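Local coordinates for peroxisomal fatty acid beta-oxidation multifunctional protein MFP2 (Arabidopsis thaliana, PDB 2WTB) that catalyses hydration of long-chain enoyl-CoAs and NAD-dependent dehydrogenation of 3-hydroxyacyl-CoAs in peroxisomal fatty acid beta-oxidation during seed germination, at residues R127-A132 and G182-V187; L154-G159 and D219-L224; Y682-L687 and F703-G708. All coordinates share one frame; numbering follows the deposited sequence.

Contact 1 (R127-A132 and G182-V187)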
ATOM      1  N   ARG A 127      31.092   8.310  -0.856  1.00 46.46           N
ATOM      2  CA  ARG A 127      29.745   8.858  -1.010  1.00 43.49           C
ATOM      3  C   ARG A 127      29.520  10.184  -0.289  1.00 47.59           C
ATOM      4  O   ARG A 127      29.673  10.281   0.929  1.00 49.97           O
ATOM      5  CB  ARG A 127      28.700   7.830  -0.569  1.00 48.58           C
ATOM      6  CG  ARG A 127      28.556   6.676  -1.539  1.00 42.55           C
ATOM      7  CD  ARG A 127      28.375   5.357  -0.817  1.00 40.01           C
ATOM      8  NE  ARG A 127      29.166   4.327  -1.474  1.00 50.66           N
ATOM      9  CZ  ARG A 127      30.346   3.902  -1.040  1.00 48.62           C
ATOM     10  NH1 ARG A 127      30.865   4.395   0.075  1.00 38.81           N
ATOM     11  NH2 ARG A 127      30.996   2.965  -1.709  1.00 70.89           N
ATOM     12  N   ILE A 128      29.153  11.203  -1.058  1.00 49.27           N
ATOM     13  CA  ILE A 128      28.762  12.489  -0.501  1.00 48.04           C
ATOM     14  C   ILE A 128      27.256  12.643  -0.647  1.00 45.64           C
ATOM     15  O   ILE A 128      26.700  12.338  -1.701  1.00 39.25           O
ATOM     16  CB  ILE A 128      29.458  13.655  -1.221  1.00 52.06           C
ATOM     17  CG1 ILE A 128      30.959  13.391  -1.331  1.00 48.22           C
ATOM     18  CG2 ILE A 128      29.188  14.963  -0.495  1.00 54.12           C
ATOM     19  CD1 ILE A 128      31.596  12.981  -0.023  1.00 41.44           C
ATOM     20  N   SER A 129      26.594  13.113   0.404  1.00 40.65           N
ATOM     21  CA  SER A 129      25.139  13.209   0.387  1.00 46.78           C
ATOM     22  C   SER A 129      24.618  14.501   1.006  1.00 55.26           C
ATOM     23  O   SER A 129      25.258  15.093   1.876  1.00 55.05           O
ATOM     24  CB  SER A 129      24.518  12.006   1.100  1.00 55.70           C
ATOM     25  OG  SER A 129      23.107  12.002   0.965  1.00 61.88           O
ATOM     26  N   ALA A 130      23.447  14.927   0.544  1.00 52.10           N
ATOM     27  CA  ALA A 130      22.767  16.085   1.104  1.00 54.25           C
ATOM     28  C   ALA A 130      21.995  15.660   2.347  1.00 58.28           C
ATOM     29  O   ALA A 130      21.575  14.508   2.453  1.00 63.94           O
ATOM     30  CB  ALA A 130      21.834  16.698   0.075  1.00 60.16           C
ATOM     31  N   PRO A 131      21.799  16.595   3.287  1.00 52.42           N
ATOM     32  CA  PRO A 131      21.246  16.358   4.625  1.00 60.53           C
ATOM     33  C   PRO A 131      20.193  15.252   4.746  1.00 74.78           C
ATOM     34  O   PRO A 131      20.499  14.202   5.309  1.00 92.53           O
ATOM     35  CB  PRO A 131      20.658  17.719   4.988  1.00 55.19           C
ATOM     36  CG  PRO A 131      21.616  18.679   4.355  1.00 57.56           C
ATOM     37  CD  PRO A 131      22.119  18.020   3.083  1.00 51.12           C
ATOM     38  N   ALA A 132      18.985  15.470   4.245  1.00 60.50           N
ATOM     39  CA  ALA A 132      17.900  14.526   4.516  1.00 61.67           C
ATOM     40  C   ALA A 132      17.616  13.535   3.387  1.00 66.90           C
ATOM     41  O   ALA A 132      16.486  13.070   3.240  1.00 74.51           O
ATOM     42  CB  ALA A 132      16.629  15.278   4.890  1.00 75.41           C
ATOM     43  N   GLY A 182      28.382   4.302   8.059  1.00 46.03           N
ATOM     44  CA  GLY A 182      29.474   4.041   7.139  1.00 42.46           C
ATOM     45  C   GLY A 182      28.990   3.908   5.708  1.00 51.79           C
ATOM     46  O   GLY A 182      29.759   3.567   4.810  1.00 57.00           O
ATOM     47  N   LEU A 183      27.707   4.180   5.499  1.00 48.78           N
ATOM     48  CA  LEU A 183      27.121   4.142   4.164  1.00 47.70           C
ATOM     49  C   LEU A 183      27.442   5.425   3.407  1.00 57.38           C
ATOM     50  O   LEU A 183      27.780   5.391   2.222  1.00 53.51           O
ATOM     51  CB  LEU A 183      25.609   3.944   4.256  1.00 43.36           C
ATOM     52  CG  LEU A 183      24.839   3.940   2.936  1.00 49.51           C
ATOM     53  CD1 LEU A 183      25.466   2.970   1.952  1.00 36.84           C
ATOM     54  CD2 LEU A 183      23.381   3.593   3.180  1.00 53.68           C
ATOM     55  N   ILE A 184      27.335   6.552   4.111  1.00 53.63           N
ATOM     56  CA  ILE A 184      27.654   7.869   3.564  1.00 47.24           C
ATOM     57  C   ILE A 184      28.925   8.420   4.206  1.00 48.07           C
ATOM     58  O   ILE A 184      29.050   8.442   5.430  1.00 46.70           O
ATOM     59  CB  ILE A 184      26.511   8.872   3.816  1.00 45.95           C
ATOM     60  CG1 ILE A 184      25.230   8.415   3.120  1.00 43.53           C
ATOM     61  CG2 ILE A 184      26.906  10.257   3.336  1.00 40.72           C
ATOM     62  CD1 ILE A 184      25.339   8.375   1.610  1.00 54.22           C
ATOM     63  N   ASP A 185      29.858   8.873   3.376  1.00 45.38           N
ATOM     64  CA  ASP A 185      31.159   9.334   3.857  1.00 40.82           C
ATOM     65  C   ASP A 185      31.142  10.766   4.384  1.00 49.54           C
ATOM     66  O   ASP A 185      31.958  11.129   5.228  1.00 54.05           O
ATOM     67  CB  ASP A 185      32.208   9.203   2.753  1.00 45.23           C
ATOM     68  CG  ASP A 185      32.557   7.761   2.450  1.00 58.58           C
ATOM     69  OD1 ASP A 185      32.858   7.011   3.400  1.00 66.82           O
ATOM     70  OD2 ASP A 185      32.534   7.382   1.262  1.00 60.32           O
ATOM     71  N   ALA A 186      30.220  11.581   3.881  1.00 58.54           N
ATOM     72  CA  ALA A 186      30.140  12.979   4.294  1.00 54.98           C
ATOM     73  C   ALA A 186      28.784  13.594   3.967  1.00 58.85           C
ATOM     74  O   ALA A 186      28.191  13.299   2.930  1.00 64.82           O
ATOM     75  CB  ALA A 186      31.259  13.789   3.651  1.00 42.11           C
ATOM     76  N   VAL A 187      28.301  14.451   4.862  1.00 40.22           N
ATOM     77  CA  VAL A 187      27.046  15.161   4.647  1.00 54.06           C
ATOM     78  C   VAL A 187      27.296  16.659   4.505  1.00 51.26           C
ATOM     79  O   VAL A 187      27.750  17.314   5.441  1.00 54.04           O
ATOM     80  CB  VAL A 187      26.049  14.928   5.798  1.00 43.70           C
ATOM     81  CG1 VAL A 187      24.788  15.755   5.579  1.00 45.32           C
ATOM     82  CG2 VAL A 187      25.705  13.454   5.916  1.00 47.33           C
TER
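Arg127 and Asp185 interlock where the main sheet of the crotonase fold gains one of its two edge strands: strand 126-129 is joined by the short strand 186-187 in a parallel pairing. Ala186 makes the regular ladder, its N bonding to Arg127 O at 3.3 Å and its O accepting from Ser129 N at 3.0 Å. Arg127 O takes a second donor, Asp185 N at 2.8 Å, so one carbonyl is gripped by two successive amides. Asp185 also answers the other end of the arginine's backbone. With CG turned beside its own backbone N (chi1 -70°), the carboxylate of Asp185 reaches Arg127 N through OD2 at 2.7 Å, on the anti side of that oxygen and 20° out of the carboxylate plane. The same Asp185 OD2 forms a long salt bridge of 3.6 Å with Arg127 NH1, the guanidinium and carboxylate planes standing 47° apart. The guanidinium's stronger partners lie beyond the pair: NE bonds to Ala121 O and NH2 to Met122 O. Arg127 thus ties the sheet edge to helix 116-123, which carries the predicted nucleophile Glu119, and those carbonyls fix the rotation of its head.

The two faces of the sheet are packed differently. On the face shared by Ile128 and Ala186, Ile128 CD1 lies 3.8 Å from Ala186 CB, and the isoleucine continues onto Leu193, Thr196 and Trp200 of helix 193-205. On the face of Ser129 and Val187, Ile184 presses CG2 and CD1 against Ser129 CB, with CG2 at 3.7 Å. Val187 meets His179 of helix 175-181, while its CA sends a CA-H...O contact of 3.3 Å to Ser129 O.

Contact 2 (L154-G159 and D219-L224)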
ATOM      1  N   LEU A 154      25.943  -3.680   0.675  1.00 40.18           N
ATOM      2  CA  LEU A 154      25.235  -3.121   1.828  1.00 56.55           C
ATOM      3  C   LEU A 154      25.731  -3.695   3.159  1.00 55.45           C
ATOM      4  O   LEU A 154      26.118  -2.940   4.051  1.00 63.37           O
ATOM      5  CB  LEU A 154      23.717  -3.287   1.688  1.00 52.24           C
ATOM      6  CG  LEU A 154      22.867  -2.687   2.813  1.00 52.20           C
ATOM      7  CD1 LEU A 154      23.250  -1.240   3.077  1.00 46.26           C
ATOM      8  CD2 LEU A 154      21.386  -2.794   2.493  1.00 55.34           C
ATOM      9  N   PRO A 155      25.720  -5.031   3.302  1.00 56.67           N
ATOM     10  CA  PRO A 155      26.226  -5.618   4.548  1.00 58.15           C
ATOM     11  C   PRO A 155      27.685  -5.250   4.813  1.00 53.61           C
ATOM     12  O   PRO A 155      28.082  -5.122   5.969  1.00 57.93           O
ATOM     13  CB  PRO A 155      26.093  -7.126   4.306  1.00 51.15           C
ATOM     14  CG  PRO A 155      25.024  -7.248   3.275  1.00 49.28           C
ATOM     15  CD  PRO A 155      25.197  -6.058   2.384  1.00 44.24           C
ATOM     16  N   ARG A 156      28.468  -5.077   3.753  1.00 49.49           N
ATOM     17  CA  ARG A 156      29.879  -4.730   3.899  1.00 55.69           C
ATOM     18  C   ARG A 156      30.106  -3.262   4.276  1.00 58.27           C
ATOM     19  O   ARG A 156      31.165  -2.905   4.793  1.00 57.22           O
ATOM     20  CB  ARG A 156      30.653  -5.082   2.626  1.00 48.42           C
ATOM     21  CG  ARG A 156      30.749  -6.575   2.379  1.00 55.32           C
ATOM     22  CD  ARG A 156      31.384  -6.890   1.039  1.00 42.58           C
ATOM     23  NE  ARG A 156      31.240  -8.306   0.710  1.00 49.93           N
ATOM     24  CZ  ARG A 156      32.125  -9.241   1.038  1.00 51.14           C
ATOM     25  NH1 ARG A 156      33.222  -8.912   1.702  1.00 46.07           N
ATOM     26  NH2 ARG A 156      31.912 -10.504   0.699  1.00 57.87           N
ATOM     27  N   LEU A 157      29.111  -2.417   4.023  1.00 49.33           N
ATOM     28  CA  LEU A 157      29.236  -0.990   4.318  1.00 54.65           C
ATOM     29  C   LEU A 157      28.573  -0.590   5.635  1.00 58.06           C
ATOM     30  O   LEU A 157      29.057   0.302   6.331  1.00 57.86           O
ATOM     31  CB  LEU A 157      28.673  -0.144   3.170  1.00 37.62           C
ATOM     32  CG  LEU A 157      29.570  -0.014   1.938  1.00 52.56           C
ATOM     33  CD1 LEU A 157      28.854   0.729   0.822  1.00 41.90           C
ATOM     34  CD2 LEU A 157      30.873   0.682   2.296  1.00 45.71           C
ATOM     35  N   VAL A 158      27.471  -1.251   5.977  1.00 56.83           N
ATOM     36  CA  VAL A 158      26.694  -0.854   7.145  1.00 64.52           C
ATOM     37  C   VAL A 158      26.618  -1.946   8.200  1.00 63.44           C
ATOM     38  O   VAL A 158      26.145  -1.709   9.311  1.00 60.90           O
ATOM     39  CB  VAL A 158      25.259  -0.444   6.760  1.00 67.25           C
ATOM     40  CG1 VAL A 158      25.282   0.539   5.600  1.00 59.98           C
ATOM     41  CG2 VAL A 158      24.430  -1.671   6.415  1.00 62.36           C
ATOM     42  N   GLY A 159      27.085  -3.140   7.850  1.00 69.80           N
ATOM     43  CA  GLY A 159      27.009  -4.278   8.746  1.00 64.50           C
ATOM     44  C   GLY A 159      25.904  -5.229   8.327  1.00 68.66           C
ATOM     45  O   GLY A 159      24.991  -4.845   7.596  1.00 71.90           O
ATOM     46  N   ASP A 219      35.850  -5.505   6.960  1.00 71.43           N
ATOM     47  CA  ASP A 219      35.827  -4.744   8.207  1.00 76.12           C
ATOM     48  C   ASP A 219      34.525  -4.860   8.995  1.00 67.30           C
ATOM     49  O   ASP A 219      34.547  -5.008  10.211  1.00 49.81           O
ATOM     50  CB  ASP A 219      36.090  -3.261   7.922  1.00 78.85           C
ATOM     51  CG  ASP A 219      37.537  -2.872   8.134  1.00 92.29           C
ATOM     52  OD1 ASP A 219      38.227  -3.544   8.932  1.00100.58           O
ATOM     53  OD2 ASP A 219      37.979  -1.885   7.511  1.00 90.06           O
ATOM     54  N   LYS A 220      33.394  -4.771   8.300  1.00 55.03           N
ATOM     55  CA  LYS A 220      32.102  -4.637   8.969  1.00 54.68           C
ATOM     56  C   LYS A 220      31.365  -5.956   9.175  1.00 62.19           C
ATOM     57  O   LYS A 220      30.386  -6.012   9.920  1.00 65.95           O
ATOM     58  CB  LYS A 220      31.208  -3.656   8.206  1.00 70.92           C
ATOM     59  CG  LYS A 220      31.829  -2.284   7.993  1.00 79.78           C
ATOM     60  CD  LYS A 220      32.224  -1.641   9.314  1.00 86.26           C
ATOM     61  CE  LYS A 220      31.017  -1.455  10.219  1.00 88.09           C
ATOM     62  NZ  LYS A 220      29.959  -0.642   9.565  1.00 83.84           N
ATOM     63  N   LEU A 221      31.828  -7.014   8.516  1.00 63.21           N
ATOM     64  CA  LEU A 221      31.181  -8.318   8.634  1.00 63.00           C
ATOM     65  C   LEU A 221      31.538  -9.009   9.943  1.00 70.50           C
ATOM     66  O   LEU A 221      32.621  -8.798  10.489  1.00 75.29           O
ATOM     67  CB  LEU A 221      31.558  -9.220   7.458  1.00 51.03           C
ATOM     68  CG  LEU A 221      31.115  -8.766   6.070  1.00 56.88           C
ATOM     69  CD1 LEU A 221      31.540  -9.784   5.025  1.00 57.65           C
ATOM     70  CD2 LEU A 221      29.612  -8.547   6.031  1.00 53.15           C
ATOM     71  N   PRO A 222      30.613  -9.829  10.455  1.00 72.59           N
ATOM     72  CA  PRO A 222      30.845 -10.670  11.631  1.00 77.70           C
ATOM     73  C   PRO A 222      31.700 -11.880  11.264  1.00 76.58           C
ATOM     74  O   PRO A 222      31.856 -12.177  10.078  1.00 66.02           O
ATOM     75  CB  PRO A 222      29.432 -11.130  12.020  1.00 60.40           C
ATOM     76  CG  PRO A 222      28.493 -10.251  11.261  1.00 88.43           C
ATOM     77  CD  PRO A 222      29.213  -9.886  10.009  1.00 85.46           C
ATOM     78  N   PRO A 223      32.255 -12.572  12.272  1.00 77.67           N
ATOM     79  CA  PRO A 223      33.013 -13.800  12.014  1.00 84.72           C
ATOM     80  C   PRO A 223      32.158 -14.813  11.259  1.00 90.13           C
ATOM     81  O   PRO A 223      30.952 -14.888  11.490  1.00 93.58           O
ATOM     82  CB  PRO A 223      33.333 -14.313  13.419  1.00 69.29           C
ATOM     83  CG  PRO A 223      33.323 -13.090  14.275  1.00 70.84           C
ATOM     84  CD  PRO A 223      32.251 -12.210  13.701  1.00 74.71           C
ATOM     85  N   LEU A 224      32.786 -15.576  10.370  1.00 86.55           N
ATOM     86  CA  LEU A 224      32.080 -16.531   9.518  1.00 87.17           C
ATOM     87  C   LEU A 224      30.989 -17.295  10.266  1.00 85.78           C
ATOM     88  O   LEU A 224      29.865 -17.419   9.779  1.00 75.78           O
ATOM     89  CB  LEU A 224      33.077 -17.506   8.882  1.00 99.48           C
ATOM     90  CG  LEU A 224      32.592 -18.416   7.748  1.00110.31           C
ATOM     91  CD1 LEU A 224      33.775 -18.965   6.959  1.00114.07           C
ATOM     92  CD2 LEU A 224      31.724 -19.550   8.274  1.00114.09           C
TER
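Lys220 NZ reaches Leu157 O at 3.5 Å, a weak hydrogen bond but the one polar bond between these segments. The lysine gets there by curling: every torsion from chi1 to chi4 lies close to -60°, so the chain wraps around the C-terminal end of helix 150-158 instead of stretching past it. Lys220 CG passes 3.3 Å from Arg156 O on the way. Carbonyls at a helix C-terminus probably draw the ammonium group electrostatically, which would supplement so long a bond.

Leu221 divides its two methyls between partners. Leu221 CD2 sits 3.8 Å from Pro155 O, with Pro155 CB a little farther off. Leu221 CD1 lies over one face of the Arg156 guanidinium, toward its rim, 3.8 Å from Arg156 NH1; that nitrogen is held by Lys217 O, earlier in the same loop. Gly159, the first residue to leave the helix, with a positive phi of 104°, brings its CA to 4.0 Å from Lys220 O and is also the N-cap of helix 160-169. The loop that leads into helix 224-241 packs against the C-terminal turn of helix 150-158, whose Leu154 and Leu157 pack on Met122 of helix 116-123 while Pro155 and Val158 touch Ala163 of helix 160-169.

Contact 3 (Y682-L687 and F703-G708)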
ATOM      1  N   TYR A 682     -12.964 -22.542 -14.061  1.00 77.11           N
ATOM      2  CA  TYR A 682     -12.942 -23.294 -12.813  1.00 78.71           C
ATOM      3  C   TYR A 682     -13.911 -22.691 -11.799  1.00 85.71           C
ATOM      4  O   TYR A 682     -14.843 -23.355 -11.347  1.00 86.53           O
ATOM      5  CB  TYR A 682     -11.528 -23.317 -12.231  1.00 83.82           C
ATOM      6  CG  TYR A 682     -11.412 -24.069 -10.924  1.00 90.08           C
ATOM      7  CD1 TYR A 682     -11.005 -25.397 -10.898  1.00 98.40           C
ATOM      8  CD2 TYR A 682     -11.705 -23.449  -9.716  1.00 91.27           C
ATOM      9  CE1 TYR A 682     -10.895 -26.087  -9.705  1.00102.84           C
ATOM     10  CE2 TYR A 682     -11.599 -24.132  -8.519  1.00 97.93           C
ATOM     11  CZ  TYR A 682     -11.193 -25.451  -8.519  1.00103.40           C
ATOM     12  OH  TYR A 682     -11.087 -26.132  -7.328  1.00103.46           O
ATOM     13  N   ILE A 683     -13.682 -21.429 -11.447  1.00 91.96           N
ATOM     14  CA  ILE A 683     -14.536 -20.719 -10.497  1.00 86.47           C
ATOM     15  C   ILE A 683     -16.013 -20.849 -10.865  1.00 84.96           C
ATOM     16  O   ILE A 683     -16.864 -21.036  -9.997  1.00 83.85           O
ATOM     17  CB  ILE A 683     -14.158 -19.224 -10.404  1.00 75.17           C
ATOM     18  CG1 ILE A 683     -12.714 -19.069  -9.927  1.00 65.30           C
ATOM     19  CG2 ILE A 683     -15.105 -18.485  -9.471  1.00 71.83           C
ATOM     20  CD1 ILE A 683     -12.289 -17.632  -9.716  1.00 71.97           C
ATOM     21  N   TYR A 684     -16.308 -20.749 -12.157  1.00 76.55           N
ATOM     22  CA  TYR A 684     -17.670 -20.901 -12.650  1.00 81.38           C
ATOM     23  C   TYR A 684     -18.187 -22.313 -12.395  1.00 85.53           C
ATOM     24  O   TYR A 684     -19.196 -22.501 -11.716  1.00 81.13           O
ATOM     25  CB  TYR A 684     -17.731 -20.575 -14.144  1.00 87.78           C
ATOM     26  CG  TYR A 684     -19.057 -20.885 -14.806  1.00 94.63           C
ATOM     27  CD1 TYR A 684     -20.217 -20.219 -14.431  1.00 95.39           C
ATOM     28  CD2 TYR A 684     -19.144 -21.830 -15.820  1.00 98.59           C
ATOM     29  CE1 TYR A 684     -21.428 -20.496 -15.038  1.00 96.55           C
ATOM     30  CE2 TYR A 684     -20.351 -22.110 -16.434  1.00104.34           C
ATOM     31  CZ  TYR A 684     -21.489 -21.441 -16.039  1.00100.48           C
ATOM     32  OH  TYR A 684     -22.694 -21.718 -16.648  1.00 95.80           O
ATOM     33  N   SER A 685     -17.482 -23.300 -12.939  1.00 84.81           N
ATOM     34  CA  SER A 685     -17.873 -24.699 -12.807  1.00 89.11           C
ATOM     35  C   SER A 685     -18.068 -25.102 -11.349  1.00 94.48           C
ATOM     36  O   SER A 685     -18.998 -25.840 -11.017  1.00103.37           O
ATOM     37  CB  SER A 685     -16.828 -25.606 -13.463  1.00 93.43           C
ATOM     38  OG  SER A 685     -17.132 -26.975 -13.250  1.00105.59           O
ATOM     39  N   ARG A 686     -17.188 -24.614 -10.482  1.00 89.83           N
ATOM     40  CA  ARG A 686     -17.233 -24.955  -9.066  1.00 92.26           C
ATOM     41  C   ARG A 686     -18.361 -24.214  -8.350  1.00 99.36           C
ATOM     42  O   ARG A 686     -18.987 -24.752  -7.436  1.00100.34           O
ATOM     43  CB  ARG A 686     -15.891 -24.636  -8.404  1.00 87.37           C
ATOM     44  CG  ARG A 686     -15.746 -25.156  -6.982  1.00 95.24           C
ATOM     45  CD  ARG A 686     -15.218 -26.585  -6.943  1.00107.95           C
ATOM     46  NE  ARG A 686     -16.115 -27.532  -7.600  1.00123.59           N
ATOM     47  CZ  ARG A 686     -15.933 -28.003  -8.830  1.00129.33           C
ATOM     48  NH1 ARG A 686     -14.882 -27.620  -9.540  1.00132.94           N
ATOM     49  NH2 ARG A 686     -16.803 -28.860  -9.349  1.00126.84           N
ATOM     50  N   LEU A 687     -18.619 -22.983  -8.777  1.00100.98           N
ATOM     51  CA  LEU A 687     -19.623 -22.136  -8.140  1.00 93.70           C
ATOM     52  C   LEU A 687     -21.035 -22.564  -8.534  1.00 96.63           C
ATOM     53  O   LEU A 687     -22.005 -22.259  -7.838  1.00 91.44           O
ATOM     54  CB  LEU A 687     -19.383 -20.668  -8.502  1.00 85.53           C
ATOM     55  CG  LEU A 687     -19.755 -19.584  -7.486  1.00 73.63           C
ATOM     56  CD1 LEU A 687     -19.553 -20.061  -6.059  1.00 77.44           C
ATOM     57  CD2 LEU A 687     -18.939 -18.325  -7.745  1.00 63.61           C
ATOM     58  N   PHE A 703     -22.532 -12.085 -15.479  1.00 82.13           N
ATOM     59  CA  PHE A 703     -21.206 -11.688 -15.941  1.00 90.17           C
ATOM     60  C   PHE A 703     -20.185 -12.819 -15.801  1.00 87.89           C
ATOM     61  O   PHE A 703     -19.453 -13.123 -16.743  1.00 88.38           O
ATOM     62  CB  PHE A 703     -20.732 -10.440 -15.189  1.00 64.44           C
ATOM     63  CG  PHE A 703     -19.324 -10.032 -15.511  1.00 66.56           C
ATOM     64  CD1 PHE A 703     -19.051  -9.252 -16.623  1.00 62.85           C
ATOM     65  CD2 PHE A 703     -18.273 -10.416 -14.693  1.00 62.99           C
ATOM     66  CE1 PHE A 703     -17.751  -8.869 -16.918  1.00 66.13           C
ATOM     67  CE2 PHE A 703     -16.972 -10.037 -14.982  1.00 64.67           C
ATOM     68  CZ  PHE A 703     -16.711  -9.263 -16.096  1.00 64.83           C
ATOM     69  N   LEU A 704     -20.142 -13.441 -14.626  1.00 78.49           N
ATOM     70  CA  LEU A 704     -19.189 -14.515 -14.368  1.00 83.88           C
ATOM     71  C   LEU A 704     -19.482 -15.732 -15.238  1.00 86.65           C
ATOM     72  O   LEU A 704     -18.573 -16.332 -15.811  1.00 87.14           O
ATOM     73  CB  LEU A 704     -19.212 -14.911 -12.889  1.00 78.21           C
ATOM     74  CG  LEU A 704     -17.983 -15.636 -12.328  1.00 80.22           C
ATOM     75  CD1 LEU A 704     -18.087 -15.760 -10.815  1.00 90.33           C
ATOM     76  CD2 LEU A 704     -17.788 -17.005 -12.963  1.00 76.16           C
ATOM     77  N   ALA A 705     -20.757 -16.092 -15.330  1.00 87.97           N
ATOM     78  CA  ALA A 705     -21.169 -17.262 -16.094  1.00 91.69           C
ATOM     79  C   ALA A 705     -20.784 -17.146 -17.566  1.00 94.93           C
ATOM     80  O   ALA A 705     -20.159 -18.045 -18.127  1.00 96.96           O
ATOM     81  CB  ALA A 705     -22.668 -17.489 -15.950  1.00 86.35           C
ATOM     82  N   GLU A 706     -21.157 -16.029 -18.183  1.00 98.10           N
ATOM     83  CA  GLU A 706     -20.914 -15.825 -19.606  1.00100.53           C
ATOM     84  C   GLU A 706     -19.420 -15.837 -19.921  1.00 99.45           C
ATOM     85  O   GLU A 706     -19.002 -16.337 -20.966  1.00102.99           O
ATOM     86  CB  GLU A 706     -21.546 -14.510 -20.070  1.00108.12           C
ATOM     87  CG  GLU A 706     -22.264 -14.596 -21.411  1.00121.90           C
ATOM     88  CD  GLU A 706     -21.327 -14.858 -22.574  1.00126.41           C
ATOM     89  OE1 GLU A 706     -20.165 -14.402 -22.519  1.00128.85           O
ATOM     90  OE2 GLU A 706     -21.757 -15.512 -23.549  1.00122.71           O
ATOM     91  N   ARG A 707     -18.618 -15.292 -19.011  1.00 91.42           N
ATOM     92  CA  ARG A 707     -17.172 -15.242 -19.204  1.00 83.99           C
ATOM     93  C   ARG A 707     -16.493 -16.557 -18.837  1.00 85.74           C
ATOM     94  O   ARG A 707     -15.510 -16.951 -19.463  1.00 82.72           O
ATOM     95  CB  ARG A 707     -16.554 -14.097 -18.402  1.00 70.61           C
ATOM     96  CG  ARG A 707     -16.782 -12.727 -19.007  1.00 71.49           C
ATOM     97  CD  ARG A 707     -15.824 -11.701 -18.426  1.00 71.11           C
ATOM     98  NE  ARG A 707     -15.914 -10.420 -19.121  1.00 72.06           N
ATOM     99  CZ  ARG A 707     -15.092  -9.399 -18.909  1.00 73.51           C
ATOM    100  NH1 ARG A 707     -14.116  -9.508 -18.020  1.00 68.56           N
ATOM    101  NH2 ARG A 707     -15.243  -8.269 -19.585  1.00 81.14           N
ATOM    102  N   GLY A 708     -17.019 -17.227 -17.818  1.00 93.12           N
ATOM    103  CA  GLY A 708     -16.445 -18.473 -17.345  1.00100.30           C
ATOM    104  C   GLY A 708     -16.511 -19.581 -18.378  1.00104.01           C
ATOM    105  O   GLY A 708     -15.558 -20.341 -18.552  1.00104.33           O
TER
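Tyr684 lays its ring over the backbone of Ala705, with Ala705 O 4.1 Å above one face and over the ring centre. The ring's CE1 corner comes down on the alanine itself, Tyr684 CE1 lying 3.4 Å from Ala705 CB and Tyr684 CD1 3.5 Å from Ala705 CA. CG stands anti to the tyrosine's backbone N (chi1 172°), which points the ring at helix 702-710. The Ala705 carbonyl oxygen also accepts a hydrogen bond from Ser709 OG.

The axes of 682-687 and 703-708 cross at -120° and approach to 8.9 Å. That nearness depends on Gly708, whose CA is 4.0 Å from Tyr684 CB: a side chain begun at this position would run into the tyrosine. Leu704 fills the other part of the seam. Leu704 CD2 touches Tyr684 CB at 3.8 Å, while Leu704 CD1 turns to Leu687 CD2 at 4.1 Å and to Ile683, the two leucines crossing at about a right angle. A serine in place of Tyr684 would probably uncover Ala705 and open a gap beside Pro700, which the ring also touches. Ile683 carries the packing on to Phe633 of helix 624-644. Apart from the Ala705 carbonyl over the ring, the contact is carried by apolar groups and a bare glycine, so its cohesion probably rests on close fit and burial rather than on directed bonds between the two helices.

In the fold
Followed from the N terminus, the chain first pairs 127-132 with 182-187, closing contact 1 around helices 150-158, 160-169 and 175-181. Contact 2 starts inside that loop, at 154-159, and closes beyond it at 219-224, so the two cross. They also touch: Leu183 CB packs on Val158 CG1 at 3.7 Å, and Leu157 meets both Arg127 and Leu183. Together they tie the edge of the hydratase sheet to the helix 150-158 and to the approach to helix 224-241. Contact 3 follows in series, a short closure joining neighbouring helices near the C terminus, with nearest atoms about 43 Å from contact 1 and about 39 Å from contact 2.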